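SUMO-1 cysteine protease S273R (African swine fever virus pig/Kenya/KEN-50/1950, PDB 6LJ9) probably cleaves the viral polyprotein precursors pp220 and pp62 into core-shell proteins as a SUMO-1-type cysteine protease, and dampens host innate immune signalling. Local coordinates at residues B[225-239]-B[252-266]. Residues are numbered along the deposited sequence; the frame is centred on the assembly and turned at random.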
loop_
_atom_site.group_PDB
_atom_site.type_symbol
_atom_site.label_atom_id
_atom_site.label_comp_id
_atom_site.label_asym_id
_atom_site.label_seq_id
_atom_site.Cartn_x
_atom_site.Cartn_y
_atom_site.Cartn_z
ATOM N N HIS B 225 -12.346 26.861 -0.334
ATOM C CA HIS B 225 -11.276 26.776 0.653
ATOM C C HIS B 225 -10.283 27.922 0.505
ATOM O O HIS B 225 -9.866 28.523 1.502
ATOM C CB HIS B 225 -10.549 25.436 0.526
ATOM C CG HIS B 225 -11.416 24.244 0.785
ATOM N ND1 HIS B 225 -11.741 23.825 2.057
ATOM C CD2 HIS B 225 -12.015 23.375 -0.063
ATOM C CE1 HIS B 225 -12.508 22.752 1.982
ATOM N NE2 HIS B 225 -12.690 22.458 0.707
ATOM N N GLN B 226 -9.897 28.239 -0.726
ATOM C CA GLN B 226 -8.789 29.147 -0.987
ATOM C C GLN B 226 -9.276 30.591 -1.011
ATOM O O GLN B 226 -10.191 30.933 -1.769
ATOM C CB GLN B 226 -8.113 28.789 -2.309
ATOM C CG GLN B 226 -7.007 29.740 -2.729
ATOM C CD GLN B 226 -6.309 29.283 -3.992
ATOM O OE1 GLN B 226 -6.459 28.137 -4.414
ATOM N NE2 GLN B 226 -5.544 30.179 -4.607
ATOM N N ARG B 227 -8.662 31.433 -0.180
ATOM C CA ARG B 227 -8.872 32.872 -0.225
ATOM C C ARG B 227 -7.669 33.627 -0.768
ATOM O O ARG B 227 -7.793 34.817 -1.078
ATOM C CB ARG B 227 -9.219 33.409 1.171
ATOM C CG ARG B 227 -10.554 32.921 1.707
ATOM C CD ARG B 227 -10.799 33.420 3.121
ATOM N NE ARG B 227 -11.941 32.756 3.742
ATOM C CZ ARG B 227 -12.273 32.883 5.023
ATOM N NH1 ARG B 227 -11.546 33.649 5.825
ATOM N NH2 ARG B 227 -13.330 32.241 5.502
ATOM N N SER B 228 -6.516 32.972 -0.888
ATOM C CA SER B 228 -5.333 33.583 -1.466
ATOM C C SER B 228 -5.350 33.412 -2.984
ATOM O O SER B 228 -6.240 32.778 -3.557
ATOM C CB SER B 228 -4.069 32.976 -0.853
ATOM O OG SER B 228 -3.957 31.596 -1.158
ATOM N N GLN B 229 -4.354 33.994 -3.648
ATOM C CA GLN B 229 -4.205 33.881 -5.092
ATOM C C GLN B 229 -3.034 32.991 -5.484
ATOM O O GLN B 229 -2.629 32.994 -6.651
ATOM C CB GLN B 229 -4.028 35.266 -5.716
ATOM C CG GLN B 229 -5.168 36.232 -5.455
ATOM C CD GLN B 229 -4.886 37.618 -6.006
ATOM O OE1 GLN B 229 -3.749 37.940 -6.354
ATOM N NE2 GLN B 229 -5.922 38.445 -6.092
ATOM N N THR B 230 -2.482 32.227 -4.541
ATOM C CA THR B 230 -1.205 31.556 -4.753
ATOM C C THR B 230 -1.183 30.073 -4.414
ATOM O O THR B 230 -0.291 29.371 -4.905
ATOM C CB THR B 230 -0.102 32.236 -3.931
ATOM O OG1 THR B 230 -0.431 32.167 -2.538
ATOM C CG2 THR B 230 0.056 33.687 -4.326
ATOM N N GLU B 231 -2.101 29.572 -3.593
ATOM C CA GLU B 231 -1.963 28.245 -3.011
ATOM C C GLU B 231 -2.793 27.177 -3.710
ATOM O O GLU B 231 -2.966 26.089 -3.153
ATOM C CB GLU B 231 -2.319 28.291 -1.525
ATOM C CG GLU B 231 -1.541 29.342 -0.753
ATOM C CD GLU B 231 -0.044 29.177 -0.904
ATOM O OE1 GLU B 231 0.480 28.111 -0.520
ATOM O OE2 GLU B 231 0.608 30.107 -1.422
ATOM N N CYS B 232 -3.293 27.449 -4.918
ATOM C CA CYS B 232 -4.055 26.431 -5.637
ATOM C C CYS B 232 -3.195 25.220 -5.972
ATOM O O CYS B 232 -3.702 24.093 -6.025
ATOM C CB CYS B 232 -4.658 27.024 -6.911
ATOM S SG CYS B 232 -3.460 27.807 -8.013
ATOM N N GLY B 233 -1.902 25.429 -6.198
ATOM C CA GLY B 233 -0.975 24.345 -6.416
ATOM C C GLY B 233 -0.853 23.443 -5.202
ATOM O O GLY B 233 -1.094 22.234 -5.275
ATOM N N PRO B 234 -0.457 24.016 -4.059
ATOM C CA PRO B 234 -0.431 23.216 -2.822
ATOM C C PRO B 234 -1.775 22.605 -2.465
ATOM O O PRO B 234 -1.815 21.497 -1.915
ATOM C CB PRO B 234 0.028 24.230 -1.768
ATOM C CG PRO B 234 0.846 25.206 -2.533
ATOM C CD PRO B 234 0.185 25.330 -3.877
ATOM N N TYR B 235 -2.879 23.300 -2.750
ATOM C CA TYR B 235 -4.199 22.733 -2.485
ATOM C C TYR B 235 -4.419 21.457 -3.287
ATOM O O TYR B 235 -4.897 20.449 -2.755
ATOM C CB TYR B 235 -5.289 23.756 -2.809
ATOM C CG TYR B 235 -5.782 24.559 -1.625
ATOM C CD1 TYR B 235 -6.605 23.984 -0.664
ATOM C CD2 TYR B 235 -5.447 25.898 -1.482
ATOM C CE1 TYR B 235 -7.065 24.718 0.412
ATOM C CE2 TYR B 235 -5.901 26.639 -0.410
ATOM C CZ TYR B 235 -6.710 26.045 0.534
ATOM O OH TYR B 235 -7.164 26.783 1.602
ATOM N N SER B 236 -4.074 21.484 -4.577
ATOM C CA SER B 236 -4.317 20.328 -5.434
ATOM C C SER B 236 -3.437 19.148 -5.037
ATOM O O SER B 236 -3.888 17.997 -5.048
ATOM C CB SER B 236 -4.081 20.700 -6.897
ATOM O OG SER B 236 -4.866 21.818 -7.272
ATOM N N LEU B 237 -2.177 19.414 -4.688
ATOM C CA LEU B 237 -1.286 18.337 -4.273
ATOM C C LEU B 237 -1.692 17.769 -2.921
ATOM O O LEU B 237 -1.575 16.560 -2.688
ATOM C CB LEU B 237 0.158 18.836 -4.235
ATOM C CG LEU B 237 0.872 18.985 -5.578
ATOM C CD1 LEU B 237 2.243 19.601 -5.375
ATOM C CD2 LEU B 237 0.990 17.638 -6.269
ATOM N N PHE B 238 -2.170 18.624 -2.013
ATOM C CA PHE B 238 -2.569 18.152 -0.691
ATOM C C PHE B 238 -3.791 17.247 -0.769
ATOM O O PHE B 238 -3.908 16.288 0.002
ATOM C CB PHE B 238 -2.844 19.337 0.235
ATOM C CG PHE B 238 -3.335 18.941 1.600
ATOM C CD1 PHE B 238 -2.440 18.568 2.588
ATOM C CD2 PHE B 238 -4.689 18.947 1.897
ATOM C CE1 PHE B 238 -2.887 18.203 3.846
ATOM C CE2 PHE B 238 -5.140 18.583 3.153
ATOM C CZ PHE B 238 -4.237 18.211 4.128
ATOM N N TYR B 239 -4.716 17.544 -1.684
ATOM C CA TYR B 239 -5.890 16.693 -1.851
ATOM C C TYR B 239 -5.484 15.281 -2.246
ATOM O O TYR B 239 -5.975 14.299 -1.679
ATOM C CB TYR B 239 -6.832 17.297 -2.894
ATOM C CG TYR B 239 -8.110 16.513 -3.099
ATOM C CD1 TYR B 239 -9.192 16.679 -2.245
ATOM C CD2 TYR B 239 -8.238 15.612 -4.149
ATOM C CE1 TYR B 239 -10.363 15.968 -2.427
ATOM C CE2 TYR B 239 -9.406 14.896 -4.340
ATOM C CZ TYR B 239 -10.466 15.079 -3.476
ATOM O OH TYR B 239 -11.630 14.370 -3.659
ATOM N N PHE B 252 -13.098 17.294 2.703
ATOM C CA PHE B 252 -12.953 18.444 1.821
ATOM C C PHE B 252 -14.295 19.032 1.409
ATOM O O PHE B 252 -14.323 20.122 0.825
ATOM C CB PHE B 252 -12.160 18.053 0.571
ATOM C CG PHE B 252 -10.745 17.628 0.854
ATOM C CD1 PHE B 252 -10.468 16.349 1.310
ATOM C CD2 PHE B 252 -9.691 18.503 0.647
ATOM C CE1 PHE B 252 -9.170 15.954 1.565
ATOM C CE2 PHE B 252 -8.388 18.111 0.897
ATOM C CZ PHE B 252 -8.128 16.836 1.358
ATOM N N ILE B 253 -15.396 18.341 1.694
ATOM C CA ILE B 253 -16.719 18.833 1.334
ATOM C C ILE B 253 -17.351 19.646 2.464
ATOM O O ILE B 253 -18.086 20.603 2.201
ATOM C CB ILE B 253 -17.620 17.652 0.927
ATOM C CG1 ILE B 253 -17.124 17.022 -0.378
ATOM C CG2 ILE B 253 -19.077 18.081 0.792
ATOM C CD1 ILE B 253 -17.989 15.880 -0.878
ATOM N N SER B 254 -17.064 19.305 3.723
ATOM C CA SER B 254 -17.778 19.888 4.850
ATOM C C SER B 254 -16.933 20.785 5.744
ATOM O O SER B 254 -17.497 21.644 6.429
ATOM C CB SER B 254 -18.396 18.780 5.713
ATOM O OG SER B 254 -17.414 17.840 6.114
ATOM N N THR B 255 -15.612 20.619 5.764
ATOM C CA THR B 255 -14.739 21.389 6.639
ATOM C C THR B 255 -13.739 22.173 5.801
ATOM O O THR B 255 -13.123 21.619 4.884
ATOM C CB THR B 255 -14.003 20.480 7.625
ATOM O OG1 THR B 255 -14.953 19.667 8.326
ATOM C CG2 THR B 255 -13.221 21.311 8.631
ATOM N N ARG B 256 -13.575 23.454 6.121
ATOM C CA ARG B 256 -12.704 24.317 5.339
ATOM C C ARG B 256 -11.240 24.067 5.683
ATOM O O ARG B 256 -10.887 23.803 6.837
ATOM C CB ARG B 256 -13.051 25.789 5.575
ATOM C CG ARG B 256 -12.219 26.746 4.737
ATOM C CD ARG B 256 -12.574 28.204 4.970
ATOM N NE ARG B 256 -11.762 29.075 4.122
ATOM C CZ ARG B 256 -10.578 29.567 4.472
ATOM N NH1 ARG B 256 -10.066 29.282 5.660
ATOM N NH2 ARG B 256 -9.905 30.342 3.636
ATOM N N ILE B 257 -10.387 24.144 4.664
ATOM C CA ILE B 257 -8.946 23.992 4.807
ATOM C C ILE B 257 -8.304 25.321 4.431
ATOM O O ILE B 257 -8.493 25.814 3.311
ATOM C CB ILE B 257 -8.409 22.843 3.939
ATOM C CG1 ILE B 257 -9.065 21.523 4.352
ATOM C CG2 ILE B 257 -6.902 22.743 4.060
ATOM C CD1 ILE B 257 -8.602 20.331 3.550
ATOM N N THR B 258 -7.551 25.897 5.363
ATOM C CA THR B 258 -7.074 27.265 5.236
ATOM C C THR B 258 -5.839 27.347 4.342
ATOM O O THR B 258 -5.121 26.366 4.126
ATOM C CB THR B 258 -6.750 27.847 6.612
ATOM O OG1 THR B 258 -5.609 27.175 7.160
ATOM C CG2 THR B 258 -7.929 27.666 7.558
ATOM N N ASP B 259 -5.601 28.554 3.817
ATOM C CA ASP B 259 -4.384 28.809 3.053
ATOM C C ASP B 259 -3.147 28.732 3.939
ATOM O O ASP B 259 -2.059 28.394 3.456
ATOM C CB ASP B 259 -4.460 30.177 2.372
ATOM C CG ASP B 259 -5.640 30.296 1.424
ATOM O OD1 ASP B 259 -6.771 30.533 1.902
ATOM O OD2 ASP B 259 -5.437 30.160 0.199
ATOM N N GLU B 260 -3.292 29.045 5.228
ATOM C CA GLU B 260 -2.171 28.921 6.156
ATOM C C GLU B 260 -1.699 27.478 6.262
ATOM O O GLU B 260 -0.492 27.208 6.246
ATOM C CB GLU B 260 -2.569 29.456 7.529
ATOM C CG GLU B 260 -1.497 29.310 8.591
ATOM C CD GLU B 260 -2.013 29.633 9.979
ATOM O OE1 GLU B 260 -3.250 29.682 10.155
ATOM O OE2 GLU B 260 -1.186 29.838 10.892
ATOM N N GLU B 261 -2.638 26.538 6.375
ATOM C CA GLU B 261 -2.273 25.126 6.418
ATOM C C GLU B 261 -1.620 24.674 5.118
ATOM O O GLU B 261 -0.734 23.812 5.136
ATOM C CB GLU B 261 -3.508 24.275 6.714
ATOM C CG GLU B 261 -3.474 23.560 8.052
ATOM C CD GLU B 261 -4.803 22.918 8.394
ATOM O OE1 GLU B 261 -5.840 23.605 8.280
ATOM O OE2 GLU B 261 -4.813 21.725 8.766
HETATM N N MSE B 262 -2.034 25.239 3.989
HETATM C CA MSE B 262 -1.472 24.854 2.700
HETATM C C MSE B 262 -0.113 25.496 2.465
HETATM O O MSE B 262 0.736 24.931 1.776
HETATM C CB MSE B 262 -2.430 25.223 1.570
HETATM C CG MSE B 262 -3.772 24.516 1.647
HETATM SE SE MSE B 262 -3.637 22.584 1.409
HETATM C CE MSE B 262 -3.442 22.026 3.270
ATOM N N TYR B 263 0.093 26.685 3.037
ATOM C CA TYR B 263 1.412 27.303 2.964
ATOM C C TYR B 263 2.429 26.508 3.771
ATOM O O TYR B 263 3.589 26.378 3.365
ATOM C CB TYR B 263 1.351 28.750 3.450
ATOM C CG TYR B 263 2.674 29.475 3.343
ATOM C CD1 TYR B 263 3.119 29.970 2.124
ATOM C CD2 TYR B 263 3.479 29.664 4.459
ATOM C CE1 TYR B 263 4.327 30.633 2.019
ATOM C CE2 TYR B 263 4.689 30.326 4.364
ATOM C CZ TYR B 263 5.108 30.809 3.141
ATOM O OH TYR B 263 6.311 31.469 3.039
ATOM N N LYS B 264 2.010 25.969 4.919
ATOM C CA LYS B 264 2.884 25.083 5.679
ATOM C C LYS B 264 3.101 23.761 4.955
ATOM O O LYS B 264 4.129 23.107 5.158
ATOM C CB LYS B 264 2.305 24.836 7.071
ATOM C CG LYS B 264 2.284 26.064 7.969
ATOM C CD LYS B 264 1.665 25.744 9.320
ATOM C CE LYS B 264 1.675 26.957 10.234
ATOM N NZ LYS B 264 1.009 26.678 11.537
ATOM N N PHE B 265 2.149 23.356 4.110
ATOM C CA PHE B 265 2.308 22.131 3.337
ATOM C C PHE B 265 3.408 22.252 2.290
ATOM O O PHE B 265 3.905 21.226 1.811
ATOM C CB PHE B 265 0.981 21.756 2.673
ATOM C CG PHE B 265 1.013 20.438 1.954
ATOM C CD1 PHE B 265 1.286 19.266 2.642
ATOM C CD2 PHE B 265 0.762 20.366 0.594
ATOM C CE1 PHE B 265 1.315 18.051 1.986
ATOM C CE2 PHE B 265 0.789 19.152 -0.067
ATOM C CZ PHE B 265 1.066 17.994 0.631
ATOM N N ARG B 266 3.799 23.478 1.928
ATOM C CA ARG B 266 4.930 23.658 1.026
ATOM C C ARG B 266 6.211 23.082 1.614
ATOM O O ARG B 266 7.061 22.573 0.874
ATOM C CB ARG B 266 5.119 25.142 0.705
ATOM C CG ARG B 266 4.009 25.757 -0.132
ATOM C CD ARG B 266 4.217 27.256 -0.287
ATOM N NE ARG B 266 3.246 27.863 -1.194
ATOM C CZ ARG B 266 3.478 28.110 -2.479
ATOM N NH1 ARG B 266 4.652 27.805 -3.013
ATOM N NH2 ARG B 266 2.537 28.666 -3.230
#
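Met262, built as selenomethionine, inserts between Tyr235 and Phe238 of helix 232-239, the helix that in this Ulp1-like cysteine protease of peptidase family C63 starts with the inferred nucleophile Cys232. The axes of segments 232-239 and 259-266 cross at 80° and approach to 8.9 Å. Met262 CG sits 3.4 Å from the Tyr235 ring centroid, nearly on the normal, and the chain, bent at chi2 and chi3, carries CE over the Phe238 face. SE completes Met-aromatic contacts with both rings. Phe238 also turns an edge to the face of Phe265 (planes at 83°), and Tyr239 does likewise to Phe252 (73°), giving two T-shaped pairs.

Polar contacts tie down the loop before Cys232, which includes Gln226, a predicted substrate-binding residue. His225 bridges two backbone sites: ND1 accepts from Ile257 N at 3.0 Å, and NE2 donates in its ring plane to Phe252 O at 2.9 Å. Asp259 OD1 takes Arg227 N on its syn lone pair (3.0 Å), while OD2 receives Ser228 N.

Glu231, at the N-cap position before Cys232, forms a salt bridge with Arg266, one nitrogen to each oxygen: Arg266 NE reaches Glu231 OE1 at 2.9 Å, and Arg266 NH2 meets Glu231 OE2 at 3.0 Å from above the carboxylate plane.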